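Local coordinates for transferrin (Manduca sexta, PDB 6WB6), which transports iron in an insect, holding a single ferric ion per molecule together with a carbonate anion, at residues 387-390 / 391-394; 359-362 / 363-366; 406-409 / 410-413; 600-603 / 604-608. All blocks are in the same frame, centred on the assembly; numbering follows the deposited sequence.

Contact 1: 387-390 / 391-394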
ATOM      1  N   GLU A 387     -22.062   4.246  -8.899  1.00 25.28           N
ATOM      2  CA  GLU A 387     -22.839   4.948  -9.903  1.00 34.73           C
ATOM      3  C   GLU A 387     -22.606   4.226 -11.217  1.00 30.74           C
ATOM      4  O   GLU A 387     -21.767   3.328 -11.308  1.00 30.28           O
ATOM      5  CB  GLU A 387     -22.438   6.426  -9.993  1.00 30.58           C
ATOM      6  CG  GLU A 387     -22.618   7.172  -8.677  1.00 33.78           C
ATOM      7  CD  GLU A 387     -24.079   7.419  -8.353  1.00 27.20           C
ATOM      8  OE1 GLU A 387     -24.896   7.521  -9.292  1.00 31.83           O
ATOM      9  OE2 GLU A 387     -24.406   7.475  -7.156  1.00 28.66           O
ATOM     10  N   ASN A 388     -23.338   4.615 -12.252  1.00 35.82           N
ATOM     11  CA  ASN A 388     -23.328   3.830 -13.478  1.00 46.32           C
ATOM     12  C   ASN A 388     -22.405   4.410 -14.539  1.00 35.86           C
ATOM     13  O   ASN A 388     -22.336   3.868 -15.645  1.00 34.06           O
ATOM     14  CB  ASN A 388     -24.755   3.664 -14.005  1.00 45.85           C
ATOM     15  CG  ASN A 388     -25.495   2.494 -13.336  1.00 49.98           C
ATOM     16  OD1 ASN A 388     -25.016   1.905 -12.358  1.00 53.20           O
ATOM     17  ND2 ASN A 388     -26.665   2.157 -13.865  1.00 55.94           N
ATOM     18  N   SER A 389     -21.654   5.457 -14.212  1.00 23.43           N
ATOM     19  CA  SER A 389     -20.640   5.956 -15.124  1.00 24.60           C
ATOM     20  C   SER A 389     -19.586   6.743 -14.359  1.00 27.04           C
ATOM     21  O   SER A 389     -19.750   7.088 -13.185  1.00 26.57           O
ATOM     22  CB  SER A 389     -21.251   6.862 -16.185  1.00 31.18           C
ATOM     23  OG  SER A 389     -21.619   8.080 -15.590  1.00 26.86           O
ATOM     24  N   GLU A 390     -18.518   7.072 -15.074  1.00 25.03           N
ATOM     25  CA  GLU A 390     -17.500   7.948 -14.521  1.00 30.80           C
ATOM     26  C   GLU A 390     -18.072   9.339 -14.261  1.00 29.21           C
ATOM     27  O   GLU A 390     -17.868   9.914 -13.190  1.00 14.67           O
ATOM     28  CB  GLU A 390     -16.309   7.996 -15.481  1.00 35.73           C
ATOM     29  CG  GLU A 390     -15.239   9.021 -15.160  1.00 26.22           C
ATOM     30  CD  GLU A 390     -14.118   9.005 -16.170  1.00 31.39           C
ATOM     31  OE1 GLU A 390     -13.336   8.030 -16.179  1.00 43.20           O
ATOM     32  OE2 GLU A 390     -14.044   9.947 -16.986  1.00 35.28           O
ATOM     33  N   ASP A 391     -18.813   9.891 -15.232  1.00 28.24           N
ATOM     34  CA  ASP A 391     -19.398  11.217 -15.036  1.00 30.56           C
ATOM     35  C   ASP A 391     -20.338  11.223 -13.838  1.00 26.87           C
ATOM     36  O   ASP A 391     -20.397  12.208 -13.090  1.00 22.92           O
ATOM     37  CB  ASP A 391     -20.124  11.679 -16.303  1.00 25.99           C
ATOM     38  CG  ASP A 391     -20.827  12.997 -16.112  1.00 40.43           C
ATOM     39  OD1 ASP A 391     -20.166  14.067 -16.238  1.00 33.97           O
ATOM     40  OD2 ASP A 391     -22.041  12.969 -15.805  1.00 51.32           O
ATOM     41  N   ALA A 392     -21.066  10.129 -13.620  1.00 18.95           N
ATOM     42  CA  ALA A 392     -21.944  10.083 -12.454  1.00 24.55           C
ATOM     43  C   ALA A 392     -21.160   9.917 -11.162  1.00 24.70           C
ATOM     44  O   ALA A 392     -21.619  10.363 -10.107  1.00 21.20           O
ATOM     45  CB  ALA A 392     -22.964   8.957 -12.575  1.00 24.19           C
ATOM     46  N   CYS A 393     -20.000   9.251 -11.209  1.00 25.68           N
ATOM     47  CA  CYS A 393     -19.153   9.210 -10.022  1.00 24.11           C
ATOM     48  C   CYS A 393     -18.592  10.591  -9.724  1.00 18.67           C
ATOM     49  O   CYS A 393     -18.486  10.987  -8.558  1.00 17.28           O
ATOM     50  CB  CYS A 393     -18.006   8.203 -10.202  1.00 22.08           C
ATOM     51  SG  CYS A 393     -18.381   6.568  -9.606  1.00 26.14           S
ATOM     52  N   LEU A 394     -18.190  11.318 -10.768  1.00 18.34           N
ATOM     53  CA  LEU A 394     -17.661  12.658 -10.567  1.00 20.45           C
ATOM     54  C   LEU A 394     -18.724  13.579  -9.999  1.00 16.27           C
ATOM     55  O   LEU A 394     -18.471  14.320  -9.049  1.00 22.72           O
ATOM     56  CB  LEU A 394     -17.118  13.212 -11.880  1.00 24.28           C
ATOM     57  CG  LEU A 394     -15.926  12.442 -12.422  1.00 20.55           C
ATOM     58  CD1 LEU A 394     -15.663  12.938 -13.819  1.00 19.98           C
ATOM     59  CD2 LEU A 394     -14.696  12.608 -11.507  1.00 28.39           C
TER
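The Glu387 carboxylate reaches the start of the following helix by one oxygen, OE1 making a loose contact at 4.1 Å from the Ala392 methyl carbon CB. More of the Glu387 contact is made by its aliphatic portion: CB rests 3.7 Å from Ala392 CB, and CG lies 3.6 Å from Ala392 O. A bend at chi2 (-73°) folds the chain back along Ala392. Ser389 is the N-cap of helix 390-399. Its hydroxyl OG accepts a hydrogen bond from Ala392 N at 2.9 Å, with an N-H...O angle of 157°, and thereby satisfies one of the first-turn N-H groups that have no helical carbonyl before them. The Ala392 methyl sits just beyond, 3.4 Å from Ser389 OG. The first helical bonds follow at once: Cys393 N donates to Ser389 O at 2.9 Å, and Leu394 N donates to Glu390 O at 2.8 Å. With an alanine in place of Ser389, the Ala392 amide would probably be left without its cap and the first turn more prone to fray. The Glu390 and Leu394 side chains run alongside one another, CG of the first meeting CD1 of the second, and the Glu390 carboxylate makes a salt bridge with Arg411. Asp391 OD1 is hydrogen-bonded to Tyr419 OH. The turn thus joins strand 381-386 to helix 390-399, where Cys393 forms a disulfide with Cys356 and touches Ala405 of strand 405-407, and Leu394 packs on Ala415 and Tyr419 of helix 411-419.

Contact 2: 359-362 / 363-366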
ATOM      1  N   SER A 359     -19.019  -0.037 -11.525  1.00 22.73           N
ATOM      2  CA  SER A 359     -19.524  -1.327 -11.971  1.00 23.55           C
ATOM      3  C   SER A 359     -19.700  -2.236 -10.770  1.00 25.98           C
ATOM      4  O   SER A 359     -19.131  -1.996  -9.698  1.00 18.98           O
ATOM      5  CB  SER A 359     -18.589  -1.963 -12.997  1.00 22.37           C
ATOM      6  OG  SER A 359     -17.422  -2.459 -12.386  1.00 26.32           O
ATOM      7  N   ASN A 360     -20.509  -3.296 -10.982  1.00 19.84           N
ATOM      8  CA  ASN A 360     -20.753  -4.284  -9.939  1.00 20.11           C
ATOM      9  C   ASN A 360     -19.469  -5.019  -9.562  1.00 21.99           C
ATOM     10  O   ASN A 360     -19.247  -5.331  -8.386  1.00 17.33           O
ATOM     11  CB  ASN A 360     -21.812  -5.310 -10.374  1.00 25.16           C
ATOM     12  CG  ASN A 360     -23.191  -4.712 -10.525  1.00 28.61           C
ATOM     13  OD1 ASN A 360     -23.492  -3.670  -9.962  1.00 30.30           O
ATOM     14  ND2 ASN A 360     -24.044  -5.387 -11.287  1.00 40.14           N
ATOM     15  N   VAL A 361     -18.645  -5.370 -10.549  1.00 22.93           N
ATOM     16  CA  VAL A 361     -17.391  -6.028 -10.213  1.00 27.62           C
ATOM     17  C   VAL A 361     -16.519  -5.078  -9.401  1.00 20.39           C
ATOM     18  O   VAL A 361     -15.968  -5.451  -8.366  1.00 17.83           O
ATOM     19  CB  VAL A 361     -16.664  -6.540 -11.472  1.00 19.18           C
ATOM     20  CG1 VAL A 361     -16.373  -5.457 -12.441  1.00 24.47           C
ATOM     21  CG2 VAL A 361     -15.361  -7.213 -11.076  1.00 25.32           C
ATOM     22  N   ALA A 362     -16.406  -3.827  -9.842  1.00 22.23           N
ATOM     23  CA  ALA A 362     -15.623  -2.858  -9.079  1.00 20.15           C
ATOM     24  C   ALA A 362     -16.190  -2.664  -7.682  1.00 22.47           C
ATOM     25  O   ALA A 362     -15.435  -2.608  -6.701  1.00 18.93           O
ATOM     26  CB  ALA A 362     -15.562  -1.549  -9.833  1.00 15.36           C
ATOM     27  N   LEU A 363     -17.515  -2.584  -7.559  1.00 18.22           N
ATOM     28  CA  LEU A 363     -18.119  -2.569  -6.233  1.00 17.51           C
ATOM     29  C   LEU A 363     -17.651  -3.758  -5.395  1.00 23.96           C
ATOM     30  O   LEU A 363     -17.360  -3.621  -4.206  1.00 16.06           O
ATOM     31  CB  LEU A 363     -19.635  -2.592  -6.336  1.00 24.14           C
ATOM     32  CG  LEU A 363     -20.385  -2.523  -5.014  1.00 23.77           C
ATOM     33  CD1 LEU A 363     -20.004  -1.284  -4.281  1.00 20.66           C
ATOM     34  CD2 LEU A 363     -21.909  -2.556  -5.273  1.00 28.41           C
ATOM     35  N   SER A 364     -17.647  -4.956  -5.976  1.00 25.42           N
ATOM     36  CA  SER A 364     -17.261  -6.107  -5.176  1.00 19.10           C
ATOM     37  C   SER A 364     -15.773  -6.069  -4.848  1.00 15.54           C
ATOM     38  O   SER A 364     -15.382  -6.491  -3.757  1.00 17.85           O
ATOM     39  CB  SER A 364     -17.631  -7.398  -5.888  1.00 29.11           C
ATOM     40  OG  SER A 364     -17.095  -7.387  -7.188  1.00 38.64           O
ATOM     41  N   LYS A 365     -14.944  -5.562  -5.764  1.00 16.71           N
ATOM     42  CA  LYS A 365     -13.521  -5.442  -5.470  1.00 17.93           C
ATOM     43  C   LYS A 365     -13.290  -4.407  -4.382  1.00 21.94           C
ATOM     44  O   LYS A 365     -12.473  -4.615  -3.472  1.00 18.41           O
ATOM     45  CB  LYS A 365     -12.739  -5.084  -6.746  1.00 14.60           C
ATOM     46  CG  LYS A 365     -11.214  -5.047  -6.538  1.00 21.53           C
ATOM     47  CD  LYS A 365     -10.421  -4.760  -7.804  1.00 21.86           C
ATOM     48  CE  LYS A 365      -8.945  -4.573  -7.458  1.00 12.26           C
ATOM     49  NZ  LYS A 365      -8.024  -4.417  -8.631  1.00 21.58           N
ATOM     50  N   CYS A 366     -14.032  -3.304  -4.432  1.00 19.40           N
ATOM     51  CA  CYS A 366     -13.914  -2.277  -3.399  1.00 15.32           C
ATOM     52  C   CYS A 366     -14.335  -2.814  -2.034  1.00 18.76           C
ATOM     53  O   CYS A 366     -13.728  -2.488  -1.006  1.00 18.06           O
ATOM     54  CB  CYS A 366     -14.755  -1.066  -3.800  1.00 24.38           C
ATOM     55  SG  CYS A 366     -14.770   0.243  -2.604  1.00 21.81           S
TER
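Residues 360-366 run as regular alpha-helix from an N-cap at Ser359, with Leu363 N donating to Ser359 O at 2.7 Å and each of the next three amides donating to the carbonyl four residues earlier. This is the opening of helix 360-375, the crossover of a beta-alpha-beta unit that links strands 352-357 and 381-386 in the second transferrin repeat. Ser359 caps it through its hydroxyl, OG accepting from Ala362 N at 3.1 Å over a nearly straight bond (N-H...O 162°). Leu363 lies on the side facing the strands, and its CB passes 3.4 Å from Asn360 O. On that side Leu363 and Ala362 both touch Val357, Leu363 continues onto Cys384 and Gln386, and Cys366 forms a disulfide with Cys384 that ties the helix covalently to strand 381-386. Lys365 takes another direction: its extended chain carries NZ to the carbonyl oxygens of Ile620 and Val630, which accept hydrogen bonds from it, while Phe624 packs against Val361, Ser364 and Lys365. One residue before the lysine, Ser364 bends its hydroxyl back upon the helix: chi1 of 53° brings OG to the Val361 carbonyl. Two donors therefore share Val361 O, one from the backbone and one from a side chain. The modelled separation of Ser364 OG from Val361 O, 2.5 Å, is so short that its exact value is doubtful. Lys365 N approaches nearly in line with the carbonyl bond, whereas Ser364 OG comes in at a C=O...O angle of 115° to Val361 O.

Contact 3: 406-409 / 410-413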
ATOM      1  N   SER A 406     -12.179   8.069  -9.664  1.00 19.99           N
ATOM      2  CA  SER A 406     -11.072   8.072 -10.598  1.00 26.10           C
ATOM      3  C   SER A 406     -11.529   8.602 -11.946  1.00 23.27           C
ATOM      4  O   SER A 406     -12.706   8.564 -12.294  1.00 21.72           O
ATOM      5  CB  SER A 406     -10.480   6.666 -10.784  1.00 24.10           C
ATOM      6  OG  SER A 406     -11.453   5.756 -11.261  1.00 21.70           O
ATOM      7  N   VAL A 407     -10.553   9.051 -12.713  1.00 19.85           N
ATOM      8  CA  VAL A 407     -10.747   9.592 -14.042  1.00 27.25           C
ATOM      9  C   VAL A 407      -9.441   9.353 -14.786  1.00 33.20           C
ATOM     10  O   VAL A 407      -8.360   9.343 -14.184  1.00 31.12           O
ATOM     11  CB  VAL A 407     -11.187  11.076 -13.928  1.00 38.89           C
ATOM     12  CG1 VAL A 407     -10.257  11.835 -12.986  1.00 32.66           C
ATOM     13  CG2 VAL A 407     -11.278  11.749 -15.267  1.00 37.77           C
ATOM     14  N   ASP A 408      -9.534   9.037 -16.063  1.00 31.14           N
ATOM     15  CA  ASP A 408      -8.357   8.582 -16.785  1.00 39.26           C
ATOM     16  C   ASP A 408      -7.898   9.646 -17.772  1.00 43.78           C
ATOM     17  O   ASP A 408      -8.655  10.534 -18.175  1.00 32.59           O
ATOM     18  CB  ASP A 408      -8.620   7.255 -17.523  1.00 44.52           C
ATOM     19  CG  ASP A 408      -8.855   6.067 -16.573  1.00 42.68           C
ATOM     20  OD1 ASP A 408      -8.199   6.001 -15.513  1.00 41.27           O
ATOM     21  OD2 ASP A 408      -9.696   5.186 -16.890  1.00 45.56           O
ATOM     22  N   ASP A 409      -6.615   9.562 -18.118  1.00 43.94           N
ATOM     23  CA  ASP A 409      -6.051  10.283 -19.253  1.00 44.06           C
ATOM     24  C   ASP A 409      -6.431  11.756 -19.111  1.00 46.39           C
ATOM     25  O   ASP A 409      -6.292  12.319 -18.016  1.00 45.30           O
ATOM     26  CB  ASP A 409      -6.518   9.596 -20.537  1.00 48.49           C
ATOM     27  CG  ASP A 409      -6.095   8.120 -20.617  1.00 54.76           C
ATOM     28  OD1 ASP A 409      -4.901   7.814 -20.393  1.00 61.42           O
ATOM     29  OD2 ASP A 409      -6.958   7.262 -20.915  1.00 48.54           O
ATOM     30  N   MET A 410      -6.937  12.404 -20.157  1.00 45.56           N
ATOM     31  CA  MET A 410      -7.083  13.849 -20.189  1.00 46.34           C
ATOM     32  C   MET A 410      -8.419  14.339 -19.636  1.00 40.95           C
ATOM     33  O   MET A 410      -8.777  15.498 -19.864  1.00 50.00           O
ATOM     34  CB  MET A 410      -6.901  14.356 -21.623  1.00 56.17           C
ATOM     35  CG  MET A 410      -5.589  13.904 -22.300  1.00 54.97           C
ATOM     36  SD  MET A 410      -5.539  12.184 -22.887  1.00 66.39           S
ATOM     37  CE  MET A 410      -6.890  12.148 -24.086  1.00 51.77           C
ATOM     38  N   ARG A 411      -9.149  13.505 -18.907  1.00 35.52           N
ATOM     39  CA  ARG A 411     -10.421  13.923 -18.335  1.00 37.15           C
ATOM     40  C   ARG A 411     -10.281  14.522 -16.943  1.00 36.90           C
ATOM     41  O   ARG A 411     -11.288  14.965 -16.378  1.00 35.72           O
ATOM     42  CB  ARG A 411     -11.391  12.745 -18.303  1.00 37.73           C
ATOM     43  CG  ARG A 411     -11.797  12.296 -19.692  1.00 39.73           C
ATOM     44  CD  ARG A 411     -12.903  11.247 -19.698  1.00 37.42           C
ATOM     45  NE  ARG A 411     -12.487   9.961 -19.141  1.00 52.81           N
ATOM     46  CZ  ARG A 411     -11.602   9.138 -19.701  1.00 44.13           C
ATOM     47  NH1 ARG A 411     -10.993   9.453 -20.834  1.00 40.71           N
ATOM     48  NH2 ARG A 411     -11.321   7.991 -19.117  1.00 44.80           N
ATOM     49  N   VAL A 412      -9.063  14.574 -16.390  1.00 35.64           N
ATOM     50  CA  VAL A 412      -8.862  15.135 -15.052  1.00 35.00           C
ATOM     51  C   VAL A 412      -9.082  16.648 -15.055  1.00 31.02           C
ATOM     52  O   VAL A 412      -9.669  17.207 -14.125  1.00 30.32           O
ATOM     53  CB  VAL A 412      -7.457  14.788 -14.520  1.00 29.81           C
ATOM     54  CG1 VAL A 412      -7.257  15.355 -13.111  1.00 24.44           C
ATOM     55  CG2 VAL A 412      -7.227  13.290 -14.522  1.00 34.72           C
ATOM     56  N   ALA A 413      -8.578  17.345 -16.067  1.00 27.31           N
ATOM     57  CA  ALA A 413      -8.798  18.780 -16.112  1.00 25.91           C
ATOM     58  C   ALA A 413     -10.260  19.088 -16.414  1.00 31.04           C
ATOM     59  O   ALA A 413     -10.860  19.964 -15.785  1.00 27.14           O
ATOM     60  CB  ALA A 413      -7.883  19.424 -17.146  1.00 20.96           C
TER
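Asp409 takes a positive phi (52°, with psi -132°) next to Met410, an uncommon conformation for a residue with a side chain and the one that marks the second position of a type II' beta turn. The turn, from Asp408 to Arg411, connects strand 405-407 to helix 411-419 within the second transferrin repeat. It is closed by Arg411 N donating to Asp408 O at 3.1 Å, over a nearly straight bond. The same oxygen also lies against the arginine side chain. A bend at chi3 (-67°) folds the Arg411 chain back, and Asp408 O comes to lie over the centre of one guanidinium face, 3.6 Å above its plane. The Asp408 and Arg411 side chains run alongside each other, yet their carboxylate and guanidinium planes are nearly perpendicular. Their salt bridge is long, Asp408 OD2 standing 3.9 Å from Arg411 NH2. Each has a stronger partner elsewhere: Arg586 for Asp408 and Glu390 for Arg411. At the corner itself, Met410 SD curls back to 3.6 Å from Asp409 CB, and Met410 also touches Phe467 and His471 of helix 467-479. Beneath the turn the two buried valines meet, their side chains crossing at a slant against strand 587-590, with Val407 CG1 set 3.7 Å from Val412 CG2.

Contact 4: 600-603 / 604-608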
ATOM      1  N   ILE A 600      -8.027  11.512   2.459  1.00 17.93           N
ATOM      2  CA  ILE A 600      -8.515  10.775   1.293  1.00 18.42           C
ATOM      3  C   ILE A 600      -7.435   9.864   0.731  1.00 22.71           C
ATOM      4  O   ILE A 600      -7.694   8.713   0.345  1.00 19.94           O
ATOM      5  CB  ILE A 600      -9.019  11.770   0.235  1.00 14.50           C
ATOM      6  CG1 ILE A 600     -10.341  12.385   0.723  1.00 21.56           C
ATOM      7  CG2 ILE A 600      -9.172  11.087  -1.116  1.00 21.85           C
ATOM      8  CD1 ILE A 600     -10.995  13.294  -0.288  1.00 24.26           C
ATOM      9  N   ALA A 601      -6.223  10.377   0.640  1.00 17.63           N
ATOM     10  CA  ALA A 601      -5.130   9.590   0.104  1.00 16.13           C
ATOM     11  C   ALA A 601      -4.702   8.496   1.065  1.00 15.51           C
ATOM     12  O   ALA A 601      -4.158   7.486   0.634  1.00 15.06           O
ATOM     13  CB  ALA A 601      -3.937  10.503  -0.203  1.00 22.26           C
ATOM     14  N   HIS A 602      -4.925   8.667   2.366  1.00 21.60           N
ATOM     15  CA  HIS A 602      -4.225   7.824   3.320  1.00 22.28           C
ATOM     16  C   HIS A 602      -4.520   6.347   3.072  1.00 25.08           C
ATOM     17  O   HIS A 602      -3.606   5.538   2.863  1.00 18.40           O
ATOM     18  CB  HIS A 602      -4.585   8.210   4.757  1.00 25.22           C
ATOM     19  CG  HIS A 602      -3.851   7.403   5.768  1.00 26.36           C
ATOM     20  ND1 HIS A 602      -4.340   6.214   6.270  1.00 26.08           N
ATOM     21  CD2 HIS A 602      -2.632   7.582   6.329  1.00 20.98           C
ATOM     22  CE1 HIS A 602      -3.460   5.711   7.118  1.00 18.66           C
ATOM     23  NE2 HIS A 602      -2.418   6.521   7.170  1.00 26.55           N
ATOM     24  N   THR A 603      -5.789   5.966   3.114  1.00 17.15           N
ATOM     25  CA  THR A 603      -6.106   4.541   3.049  1.00 21.75           C
ATOM     26  C   THR A 603      -5.673   3.900   1.739  1.00 19.20           C
ATOM     27  O   THR A 603      -5.041   2.828   1.784  1.00 17.45           O
ATOM     28  CB  THR A 603      -7.591   4.311   3.331  1.00 19.37           C
ATOM     29  OG1 THR A 603      -7.824   4.461   4.736  1.00 26.03           O
ATOM     30  CG2 THR A 603      -8.055   2.908   2.889  1.00 20.55           C
ATOM     31  N   PRO A 604      -5.956   4.466   0.570  1.00 21.24           N
ATOM     32  CA  PRO A 604      -5.431   3.842  -0.656  1.00 13.66           C
ATOM     33  C   PRO A 604      -3.924   3.783  -0.717  1.00 19.03           C
ATOM     34  O   PRO A 604      -3.387   2.783  -1.217  1.00 19.06           O
ATOM     35  CB  PRO A 604      -6.008   4.714  -1.780  1.00 23.14           C
ATOM     36  CG  PRO A 604      -6.711   5.843  -1.118  1.00 22.03           C
ATOM     37  CD  PRO A 604      -7.030   5.433   0.272  1.00 19.53           C
ATOM     38  N   LEU A 605      -3.203   4.805  -0.234  1.00 17.11           N
ATOM     39  CA  LEU A 605      -1.742   4.724  -0.321  1.00 19.85           C
ATOM     40  C   LEU A 605      -1.179   3.787   0.735  1.00 14.26           C
ATOM     41  O   LEU A 605      -0.081   3.233   0.555  1.00 15.17           O
ATOM     42  CB  LEU A 605      -1.075   6.098  -0.175  1.00 15.72           C
ATOM     43  CG  LEU A 605      -1.425   7.318  -1.030  1.00 35.98           C
ATOM     44  CD1 LEU A 605      -0.282   8.335  -0.903  1.00 26.32           C
ATOM     45  CD2 LEU A 605      -1.672   7.007  -2.490  1.00 27.00           C
ATOM     46  N   SER A 606      -1.892   3.613   1.847  1.00 18.78           N
ATOM     47  CA  SER A 606      -1.466   2.605   2.815  1.00 25.17           C
ATOM     48  C   SER A 606      -1.697   1.211   2.255  1.00 25.33           C
ATOM     49  O   SER A 606      -0.897   0.309   2.486  1.00 15.58           O
ATOM     50  CB  SER A 606      -2.206   2.759   4.133  1.00 14.22           C
ATOM     51  OG  SER A 606      -1.955   4.025   4.745  1.00 19.66           O
ATOM     52  N   LEU A 607      -2.804   1.017   1.535  1.00 21.63           N
ATOM     53  CA  LEU A 607      -3.018  -0.240   0.827  1.00 21.64           C
ATOM     54  C   LEU A 607      -1.912  -0.505  -0.169  1.00 21.06           C
ATOM     55  O   LEU A 607      -1.304  -1.578  -0.162  1.00 21.47           O
ATOM     56  CB  LEU A 607      -4.366  -0.222   0.108  1.00 24.42           C
ATOM     57  CG  LEU A 607      -5.535  -0.525   1.036  1.00 26.54           C
ATOM     58  CD1 LEU A 607      -6.888  -0.289   0.319  1.00 22.41           C
ATOM     59  CD2 LEU A 607      -5.390  -1.960   1.527  1.00 19.71           C
ATOM     60  N   ALA A 608      -1.660   0.454  -1.057  1.00 21.13           N
ATOM     61  CA  ALA A 608      -0.692   0.246  -2.122  1.00 22.61           C
ATOM     62  C   ALA A 608       0.663  -0.118  -1.550  1.00 23.25           C
ATOM     63  O   ALA A 608       1.383  -0.954  -2.102  1.00 23.08           O
ATOM     64  CB  ALA A 608      -0.582   1.504  -2.978  1.00 22.93           C
TER
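Pro604 lays its ring against the preceding turn of helix, over the carbonyls of Ile600 and Ala601. From CB, which is 4.1 Å from Ala601 O, the ring runs to CG, which touches two oxygens, 3.4 Å from Ile600 O and 3.5 Å from Ala601 O. It then closes through CD, 3.3 Å from Ile600 O. The proline nitrogen carries no hydrogen to give that carbonyl, and the helix is kinked here. On the other side of the peptide, Thr603 crosses the ring at about a right angle, its CB tight against Pro604 CD. The regular bonding resumes immediately, Leu605 N donating to Ala601 O. Ser606 then grips the His602 carbonyl twice: through its amide, and through its hydroxyl, with Ser606 OG 2.9 Å from His602 O and well above the carbonyl plane. The same hydroxyl lies over one face of the imidazole, Ser606 OG standing 3.3 Å above the His602 ring plane, nearer the ring's margin than its centre. Replacing His602 by an alanine would take away that ring and is likely to open a gap over the Ser606 hydroxyl. Thr603 OG1 is hydrogen-bonded to Pro380 O. The helix, 597-611, is buried between other elements: Ala601 and Leu605 pack on strands 422-428 and 638-641, Pro604 meets Phe425, Leu607 fits against Met369, Phe372 and Ala373 of helix 360-375, and Ser606 touches Pro170 in the first transferrin repeat.

How the contacts relate
All four contacts are local and lie in the second transferrin repeat, but they differ in depth. Contact 4 is fully buried, its centre about 6 Å from that of the chain, and its chemistry is that of a proline-interrupted helix. Contacts 1, 2 and 3 are partly buried and mark where helices begin: serine caps open those of contacts 1 and 2, whereas a beta turn leads into that of contact 3. Disulfides secure the first two; the third combines a long ion pair with a valine contact. Contacts 1 and 3 touch directly through the salt bridge of Glu390 with Arg411. Contacts 2 and 4 do not touch, yet helix 360-375, begun at contact 2, packs farther along against Leu607.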